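Local coordinates for resiniferatoxin-binding, phosphotriesterase-related protein (Rhodobacter sphaeroides 2.4.1, PDB 3K2G) that probably hydrolyses phosphoester bonds with a pair of zinc ions, as a TIM-barrel member of the phosphotriesterase family, at residues B[320-324]-B[325-329]; B[179-182]-B[183-187]. One frame throughout, in Å; residues are numbered along the deposited sequence.

Contact 1: B[320-324]-B[325-329]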
loop_
_atom_site.group_PDB
_atom_site.type_symbol
_atom_site.label_atom_id
_atom_site.label_comp_id
_atom_site.label_asym_id
_atom_site.label_seq_id
_atom_site.Cartn_x
_atom_site.Cartn_y
_atom_site.Cartn_z
ATOM N N ALA B 320 12.276 -14.238 28.652
ATOM C CA ALA B 320 11.455 -13.191 29.261
ATOM C C ALA B 320 11.295 -11.958 28.375
ATOM O O ALA B 320 10.733 -10.949 28.798
ATOM C CB ALA B 320 12.045 -12.783 30.609
ATOM N N PHE B 321 11.778 -12.054 27.143
ATOM C CA PHE B 321 11.725 -10.943 26.201
ATOM C C PHE B 321 10.305 -10.566 25.769
ATOM O O PHE B 321 9.933 -9.397 25.784
ATOM C CB PHE B 321 12.578 -11.282 24.975
ATOM C CG PHE B 321 12.727 -10.147 24.009
ATOM C CD1 PHE B 321 13.616 -9.106 24.269
ATOM C CD2 PHE B 321 11.968 -10.108 22.843
ATOM C CE1 PHE B 321 13.748 -8.043 23.381
ATOM C CE2 PHE B 321 12.089 -9.050 21.950
ATOM C CZ PHE B 321 12.984 -8.016 22.219
ATOM N N VAL B 322 9.508 -11.552 25.375
ATOM C CA VAL B 322 8.144 -11.266 24.949
ATOM C C VAL B 322 7.401 -10.490 26.028
ATOM O O VAL B 322 6.796 -9.451 25.756
ATOM C CB VAL B 322 7.380 -12.567 24.624
ATOM C CG1 VAL B 322 5.880 -12.298 24.535
ATOM C CG2 VAL B 322 7.876 -13.127 23.299
ATOM N N THR B 323 7.481 -10.989 27.258
ATOM C CA THR B 323 6.810 -10.374 28.400
ATOM C C THR B 323 7.336 -9.006 28.804
ATOM O O THR B 323 6.563 -8.085 29.062
ATOM C CB THR B 323 6.909 -11.267 29.653
ATOM O OG1 THR B 323 6.368 -12.561 29.366
ATOM C CG2 THR B 323 6.132 -10.649 30.801
ATOM N N LYS B 324 8.656 -8.879 28.866
ATOM C CA LYS B 324 9.277 -7.635 29.296
ATOM C C LYS B 324 9.410 -6.560 28.224
ATOM O O LYS B 324 9.317 -5.366 28.516
ATOM C CB LYS B 324 10.660 -7.941 29.878
ATOM C CG LYS B 324 11.263 -6.806 30.697
ATOM C CD LYS B 324 12.758 -7.012 30.929
ATOM C CE LYS B 324 13.068 -8.360 31.554
ATOM N NZ LYS B 324 14.537 -8.508 31.749
ATOM N N HIS B 325 9.604 -6.969 26.978
ATOM C CA HIS B 325 9.805 -5.988 25.930
ATOM C C HIS B 325 8.778 -5.934 24.806
ATOM O O HIS B 325 8.415 -4.847 24.367
ATOM C CB HIS B 325 11.218 -6.166 25.371
ATOM C CG HIS B 325 12.291 -5.979 26.401
ATOM N ND1 HIS B 325 12.642 -4.742 26.897
ATOM C CD2 HIS B 325 13.070 -6.876 27.052
ATOM C CE1 HIS B 325 13.590 -4.882 27.805
ATOM N NE2 HIS B 325 13.868 -6.167 27.919
ATOM N N PHE B 326 8.290 -7.079 24.346
ATOM C CA PHE B 326 7.320 -7.044 23.263
ATOM C C PHE B 326 5.940 -6.541 23.695
ATOM O O PHE B 326 5.325 -5.754 22.978
ATOM C CB PHE B 326 7.197 -8.413 22.581
ATOM C CG PHE B 326 6.429 -8.369 21.281
ATOM C CD1 PHE B 326 6.868 -7.578 20.219
ATOM C CD2 PHE B 326 5.259 -9.108 21.121
ATOM C CE1 PHE B 326 6.145 -7.525 19.018
ATOM C CE2 PHE B 326 4.535 -9.061 19.933
ATOM C CZ PHE B 326 4.975 -8.270 18.879
ATOM N N LEU B 327 5.450 -6.973 24.854
ATOM C CA LEU B 327 4.135 -6.514 25.302
ATOM C C LEU B 327 4.115 -4.980 25.306
ATOM O O LEU B 327 3.193 -4.365 24.770
ATOM C CB LEU B 327 3.793 -7.101 26.681
ATOM C CG LEU B 327 3.746 -8.643 26.723
ATOM C CD1 LEU B 327 3.209 -9.113 28.072
ATOM C CD2 LEU B 327 2.869 -9.188 25.601
ATOM N N PRO B 328 5.142 -4.340 25.894
ATOM C CA PRO B 328 5.173 -2.872 25.908
ATOM C C PRO B 328 5.151 -2.294 24.478
ATOM O O PRO B 328 4.573 -1.234 24.239
ATOM C CB PRO B 328 6.477 -2.566 26.642
ATOM C CG PRO B 328 6.588 -3.718 27.606
ATOM C CD PRO B 328 6.209 -4.898 26.746
ATOM N N ARG B 329 5.778 -2.995 23.533
ATOM C CA ARG B 329 5.805 -2.555 22.135
ATOM C C ARG B 329 4.384 -2.628 21.559
ATOM O O ARG B 329 3.951 -1.727 20.845
ATOM C CB ARG B 329 6.746 -3.446 21.313
ATOM C CG ARG B 329 6.902 -3.045 19.845
ATOM C CD ARG B 329 7.763 -4.054 19.084
ATOM N NE ARG B 329 9.148 -4.076 19.555
ATOM C CZ ARG B 329 10.065 -3.160 19.245
ATOM N NH1 ARG B 329 9.758 -2.138 18.454
ATOM N NH2 ARG B 329 11.298 -3.261 19.731
#

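Contact 2: B[179-182]-B[183-187]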
loop_
_atom_site.group_PDB
_atom_site.type_symbol
_atom_site.label_atom_id
_atom_site.label_comp_id
_atom_site.label_asym_id
_atom_site.label_seq_id
_atom_site.Cartn_x
_atom_site.Cartn_y
_atom_site.Cartn_z
ATOM N N GLY B 179 6.733 -31.384 11.622
ATOM C CA GLY B 179 7.464 -30.813 10.508
ATOM C C GLY B 179 6.862 -30.823 9.114
ATOM O O GLY B 179 6.449 -31.858 8.593
ATOM N N VAL B 180 6.806 -29.638 8.516
ATOM C CA VAL B 180 6.326 -29.461 7.156
ATOM C C VAL B 180 7.326 -28.502 6.502
ATOM O O VAL B 180 7.431 -27.341 6.896
ATOM C CB VAL B 180 4.916 -28.834 7.110
ATOM C CG1 VAL B 180 4.475 -28.659 5.664
ATOM C CG2 VAL B 180 3.925 -29.722 7.861
ATOM N N SER B 181 8.075 -28.997 5.522
ATOM C CA SER B 181 9.070 -28.179 4.835
ATOM C C SER B 181 8.449 -27.505 3.620
ATOM O O SER B 181 7.313 -27.800 3.252
ATOM C CB SER B 181 10.234 -29.051 4.373
ATOM O OG SER B 181 9.832 -29.879 3.293
ATOM N N SER B 182 9.200 -26.604 2.991
ATOM C CA SER B 182 8.712 -25.913 1.807
ATOM C C SER B 182 8.471 -26.920 0.679
ATOM O O SER B 182 7.755 -26.635 -0.278
ATOM C CB SER B 182 9.720 -24.849 1.360
ATOM O OG SER B 182 10.996 -25.417 1.118
ATOM N N ASP B 183 9.069 -28.099 0.804
ATOM C CA ASP B 183 8.912 -29.154 -0.195
ATOM C C ASP B 183 7.689 -30.014 0.116
ATOM O O ASP B 183 7.126 -30.649 -0.774
ATOM C CB ASP B 183 10.160 -30.041 -0.241
ATOM C CG ASP B 183 11.382 -29.306 -0.759
ATOM O OD1 ASP B 183 11.289 -28.688 -1.839
ATOM O OD2 ASP B 183 12.436 -29.347 -0.092
ATOM N N PHE B 184 7.289 -30.030 1.385
ATOM C CA PHE B 184 6.131 -30.802 1.825
ATOM C C PHE B 184 6.215 -32.212 1.249
ATOM O O PHE B 184 5.345 -32.635 0.489
ATOM C CB PHE B 184 4.847 -30.112 1.353
ATOM C CG PHE B 184 3.651 -30.369 2.232
ATOM C CD1 PHE B 184 2.597 -29.463 2.259
ATOM C CD2 PHE B 184 3.574 -31.507 3.032
ATOM C CE1 PHE B 184 1.483 -29.684 3.065
ATOM C CE2 PHE B 184 2.462 -31.736 3.842
ATOM C CZ PHE B 184 1.415 -30.819 3.858
ATOM N N THR B 185 7.270 -32.933 1.619
ATOM C CA THR B 185 7.489 -34.284 1.116
ATOM C C THR B 185 6.405 -35.270 1.525
ATOM O O THR B 185 5.631 -35.021 2.450
ATOM C CB THR B 185 8.839 -34.843 1.587
ATOM O OG1 THR B 185 8.780 -35.109 2.991
ATOM C CG2 THR B 185 9.952 -33.844 1.314
ATOM N N ALA B 186 6.363 -36.396 0.820
ATOM C CA ALA B 186 5.386 -37.436 1.090
ATOM C C ALA B 186 5.510 -37.916 2.532
ATOM O O ALA B 186 4.513 -38.225 3.180
ATOM C CB ALA B 186 5.592 -38.598 0.131
ATOM N N GLU B 187 6.741 -37.972 3.028
ATOM C CA GLU B 187 7.000 -38.411 4.392
ATOM C C GLU B 187 6.406 -37.419 5.388
ATOM O O GLU B 187 5.795 -37.809 6.381
ATOM C CB GLU B 187 8.508 -38.536 4.637
ATOM C CG GLU B 187 9.237 -39.492 3.689
ATOM C CD GLU B 187 9.284 -38.998 2.241
ATOM O OE1 GLU B 187 9.876 -37.926 1.986
ATOM O OE2 GLU B 187 8.732 -39.689 1.356
#

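Contact 1: B[320-324]-B[325-329]
Phe321 O takes two backbone N-H groups at once in the first turn of helix 321-332. His325 N reaches it at 2.7 Å and Phe326 N at 3.2 Å, each donor tilted some 20° from the carbonyl plane. One residue further, Leu327 N bonds to Val322 O at 3.0 Å, almost straight off the carbonyl, so the helix widens here into a pi-type turn. Pro328 has no N-H to give to the preceding turn, and the helix kinks there; its CG instead packs 3.3 Å from Lys324 O. Phe321 and His325, four residues apart, meet on one flank of the helix: His325 CB lies over one face of the phenyl ring, 4.0 Å from its centroid, toward the rim, and the two rings meet obliquely at 36°. Lys324 runs alongside the imidazole, its CG over one face and its CD 3.3 Å from His325 NE2. Both polar ends go to one carboxylate, Glu68 of the second subunit, which accepts a hydrogen bond from His325 NE2 and forms a salt bridge with Lys324 NZ. Arg329 is held by Asp281 of its own chain and Gln276 of the second subunit. His303 bonds to Val322 N in the first turn. Phe326 packs on helix 280-292, while Val322 and Leu327 touch Met344 of helix 337-352, so this helix sits between those two and the subunit interface.

Contact 2: B[179-182]-B[183-187]
Ser181 O and Phe184 N close a tight turn between strand 175-178 and helix 186-202. Their hydrogen bond measures 2.9 Å but is bent, 133° at the hydrogen, and the donor stands well above the carbonyl plane. Ser182 and Asp183 at the corners have the backbone angles of a type I turn, and Phe184 follows with a positive phi of 47°. The Ser181 side chain braces the same turn from within: with chi1 at 71° its OG is folded back over its own backbone and accepts from Asp183 N at 3.2 Å. That hydroxyl is also hydrogen-bonded to Glu188 in the first turn of the helix. Across the turn the Val180 side chain runs alongside that of Phe184. Val180 CG1, anti to its backbone N, sits almost exactly over the centre of the phenyl ring, 3.8 Å from the centroid, in a CH-pi contact. Arg219 makes a cation-pi contact with the same ring. Thr185 is the N-cap of the helix: its side chain caps a backbone N just beyond Glu187, while the Glu188 carboxylate takes the N-H of Thr185 in return, a capping box that also ties the turn to the helix start through Ser181. A strand leading through a short turn into a capped helix is the beta-alpha connection of a TIM barrel, here just after Glu177, which binds both zinc ions.

In the fold
Contact 2 comes first in the sequence, and the two lie on opposite sides of the chain's centre, their own centres 33 Å apart and nearest atoms about 22 Å apart. Neither touches the other; contact 2 borders the binuclear zinc site, and contact 1 stands further off, beyond the side of Asp304. In 179-187, the side chain of Val180 is about 5 Å from that of the zinc ligand His209 and about 9 Å from a zinc ion; the side chain of Ser181 is about 8 Å from the bound dimercaptobutanediol. In contact 1 the side chain of Val322 lies about 9 Å from that of Asp304 and about 13 Å from a zinc ion, and its residues also face the second subunit.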